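Local structure of HcgC (Methanococcus maripaludis S2, 5O4J) at residues 24-29 / 51-56. The protein acts as a SAM-dependent C-methyltransferase that probably methylates a pyridinol precursor in the biosynthesis of the FeGP cofactor of [Fe]-hydrogenase. Residues are numbered along the deposited sequence; the frame is centred on the assembly and turned at random.
With SAH (S-adenosyl-L-homocysteine), chain E.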
loop_
_atom_site.group_PDB
_atom_site.type_symbol
_atom_site.label_atom_id
_atom_site.label_comp_id
_atom_site.label_asym_id
_atom_site.label_seq_id
_atom_site.Cartn_x
_atom_site.Cartn_y
_atom_site.Cartn_z
ATOM N N ASP A 24 -10.495 12.202 -19.711
ATOM C CA ASP A 24 -9.395 13.025 -19.212
ATOM C C ASP A 24 -8.048 12.477 -19.675
ATOM O O ASP A 24 -7.182 13.240 -20.116
ATOM C CB ASP A 24 -9.445 13.115 -17.688
ATOM C CG ASP A 24 -10.665 13.874 -17.184
ATOM O OD1 ASP A 24 -11.288 14.606 -17.986
ATOM O OD2 ASP A 24 -11.004 13.739 -15.989
ATOM N N VAL A 25 -7.870 11.156 -19.635
ATOM C CA VAL A 25 -6.603 10.562 -20.058
ATOM C C VAL A 25 -6.388 10.754 -21.555
ATOM O O VAL A 25 -5.304 11.157 -21.988
ATOM C CB VAL A 25 -6.538 9.073 -19.679
ATOM C CG1 VAL A 25 -5.335 8.405 -20.339
ATOM C CG2 VAL A 25 -6.481 8.926 -18.159
ATOM N N VAL A 26 -7.401 10.455 -22.372
ATOM C CA VAL A 26 -7.201 10.565 -23.812
ATOM C C VAL A 26 -6.971 12.017 -24.200
ATOM O O VAL A 26 -6.199 12.303 -25.120
ATOM C CB VAL A 26 -8.369 9.935 -24.606
ATOM C CG1 VAL A 26 -8.596 8.477 -24.181
ATOM C CG2 VAL A 26 -9.643 10.728 -24.459
ATOM N N GLU A 27 -7.602 12.959 -23.497
ATOM C CA GLU A 27 -7.358 14.373 -23.778
ATOM C C GLU A 27 -5.913 14.753 -23.478
ATOM O O GLU A 27 -5.272 15.476 -24.257
ATOM C CB GLU A 27 -8.328 15.239 -22.969
ATOM C CG GLU A 27 -8.151 16.741 -23.189
ATOM C CD GLU A 27 -9.120 17.583 -22.371
ATOM O OE1 GLU A 27 -9.659 18.562 -22.925
ATOM O OE2 GLU A 27 -9.345 17.266 -21.181
ATOM N N LYS A 28 -5.363 14.256 -22.367
ATOM C CA LYS A 28 -3.958 14.537 -22.074
ATOM C C LYS A 28 -3.035 13.996 -23.161
ATOM O O LYS A 28 -2.076 14.671 -23.561
ATOM C CB LYS A 28 -3.568 13.962 -20.714
ATOM C CG LYS A 28 -4.050 14.808 -19.556
ATOM C CD LYS A 28 -3.910 14.100 -18.231
ATOM C CE LYS A 28 -4.244 15.083 -17.098
ATOM N NZ LYS A 28 -4.084 14.520 -15.743
ATOM N N LYS A 29 -3.313 12.801 -23.675
ATOM C CA LYS A 29 -2.498 12.261 -24.760
ATOM C C LYS A 29 -2.637 13.109 -26.023
ATOM O O LYS A 29 -1.638 13.416 -26.692
ATOM C CB LYS A 29 -2.891 10.803 -25.038
ATOM C CG LYS A 29 -2.596 9.853 -23.881
ATOM C CD LYS A 29 -2.849 8.404 -24.252
ATOM C CE LYS A 29 -2.443 7.487 -23.105
ATOM N NZ LYS A 29 -2.555 6.041 -23.472
ATOM N N TYR A 51 -8.647 1.932 -30.723
ATOM C CA TYR A 51 -8.921 1.778 -29.305
ATOM C C TYR A 51 -7.644 2.052 -28.514
ATOM O O TYR A 51 -6.568 1.657 -28.976
ATOM C CB TYR A 51 -9.442 0.365 -29.046
ATOM C CG TYR A 51 -9.473 -0.061 -27.596
ATOM C CD1 TYR A 51 -8.339 -0.558 -26.981
ATOM C CD2 TYR A 51 -10.647 -0.005 -26.859
ATOM C CE1 TYR A 51 -8.355 -0.961 -25.672
ATOM C CE2 TYR A 51 -10.678 -0.420 -25.546
ATOM C CZ TYR A 51 -9.529 -0.894 -24.952
ATOM O OH TYR A 51 -9.566 -1.307 -23.631
ATOM N N LEU A 52 -7.701 2.731 -27.362
ATOM C CA LEU A 52 -8.874 3.400 -26.791
ATOM C C LEU A 52 -8.773 4.917 -27.003
ATOM O O LEU A 52 -9.782 5.591 -27.157
ATOM C CB LEU A 52 -8.980 3.065 -25.306
ATOM C CG LEU A 52 -10.093 3.697 -24.482
ATOM C CD1 LEU A 52 -11.454 3.549 -25.159
ATOM C CD2 LEU A 52 -10.130 3.083 -23.079
ATOM N N SER A 53 -7.556 5.458 -27.002
ATOM C CA SER A 53 -7.370 6.897 -27.198
ATOM C C SER A 53 -7.306 7.298 -28.664
ATOM O O SER A 53 -7.395 8.499 -28.966
ATOM C CB SER A 53 -6.097 7.392 -26.495
ATOM O OG SER A 53 -5.372 6.348 -25.877
ATOM N N GLY A 54 -7.119 6.338 -29.576
ATOM C CA GLY A 54 -6.945 6.675 -30.980
ATOM C C GLY A 54 -8.097 7.474 -31.564
ATOM O O GLY A 54 -7.884 8.405 -32.340
ATOM N N SER A 55 -9.331 7.096 -31.229
ATOM C CA SER A 55 -10.502 7.762 -31.786
ATOM C C SER A 55 -10.453 9.267 -31.535
ATOM O O SER A 55 -10.625 10.076 -32.460
ATOM C CB SER A 55 -11.775 7.133 -31.201
ATOM O OG SER A 55 -12.926 7.790 -31.675
ATOM N N TYR A 56 -10.223 9.667 -30.282
ATOM C CA TYR A 56 -10.192 11.092 -29.971
ATOM C C TYR A 56 -8.929 11.757 -30.502
ATOM O O TYR A 56 -8.973 12.898 -30.975
ATOM C CB TYR A 56 -10.299 11.334 -28.468
ATOM C CG TYR A 56 -10.302 12.815 -28.207
ATOM C CD1 TYR A 56 -11.408 13.583 -28.525
ATOM C CD2 TYR A 56 -9.186 13.456 -27.696
ATOM C CE1 TYR A 56 -11.410 14.950 -28.324
ATOM C CE2 TYR A 56 -9.179 14.824 -27.489
ATOM C CZ TYR A 56 -10.296 15.566 -27.802
ATOM O OH TYR A 56 -10.301 16.930 -27.602
HETATM N N SAH E . -2.109 2.493 -26.428
HETATM C CA SAH E . -3.589 2.496 -26.629
HETATM C CB SAH E . -4.108 1.059 -26.623
HETATM C CG SAH E . -3.828 0.356 -27.950
HETATM S SD SAH E . -4.550 -1.265 -28.009
HETATM C C SAH E . -4.298 3.264 -25.551
HETATM O O SAH E . -5.552 3.326 -25.582
HETATM O OXT SAH E . -3.607 3.790 -24.669
HETATM C "C5'" SAH E . -4.148 -1.770 -29.656
HETATM C "C4'" SAH E . -5.067 -1.169 -30.713
HETATM O "O4'" SAH E . -4.399 -1.225 -31.979
HETATM C "C3'" SAH E . -6.334 -1.986 -30.880
HETATM O "O3'" SAH E . -7.422 -1.167 -31.338
HETATM C "C2'" SAH E . -5.909 -2.997 -31.917
HETATM O "O2'" SAH E . -6.991 -3.619 -32.618
HETATM C "C1'" SAH E . -5.065 -2.151 -32.842
HETATM N N9 SAH E . -4.019 -2.900 -33.555
HETATM C C8 SAH E . -3.251 -3.897 -33.059
HETATM N N7 SAH E . -2.375 -4.312 -34.009
HETATM C C5 SAH E . -2.580 -3.554 -35.104
HETATM C C6 SAH E . -1.994 -3.458 -36.454
HETATM N N6 SAH E . -0.990 -4.287 -36.819
HETATM N N1 SAH E . -2.499 -2.532 -37.293
HETATM C C2 SAH E . -3.489 -1.699 -36.939
HETATM N N3 SAH E . -4.075 -1.728 -35.731
HETATM C C4 SAH E . -3.660 -2.622 -34.799
#
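Val-26 packs against Ser-53 where their backbones come nearest, its CG1 lying 3.6 Å from Ser-53 CB. Its second methyl, CG2, meets Tyr-56 CB at 4.1 Å; with CG anti to the backbone N (chi1 -178°), the Tyr-56 ring lies obliquely near Val-26 O and Glu-27 CA, on helix 18-37. No hydrogen bond joins the two segments directly; polar groups from both instead meet around the carboxylate of S-adenosyl-L-homocysteine, and through Thr-177. Leu-52 N, which follows a cis peptide bond, donates to ligand O at 2.9 Å (N-H...O 162°), and Ser-53 N donates to the same oxygen. Extended beyond CG, Lys-29 passes Ser-53 OG with its CD and brings NZ to 2.8 Å from the other carboxylate oxygen, OXT. The ammonium forms a salt bridge with Glu-134 and hydrogen bonds with Ser-175 O and Thr-177 OG1, and Thr-177 OG1 bonds Ser-53 OG as well. A methionine in place of Lys-29 would probably leave the ligand carboxylate and Glu-134 without their shared positive partner. In this Rossmann-like fold, the turn between strand 42-48 and helix 54-60 holds the amino-acid end of the ligand, with Leu-52 packing on both Val-22 of helix 18-37 and Thr-177 of helix 177-193.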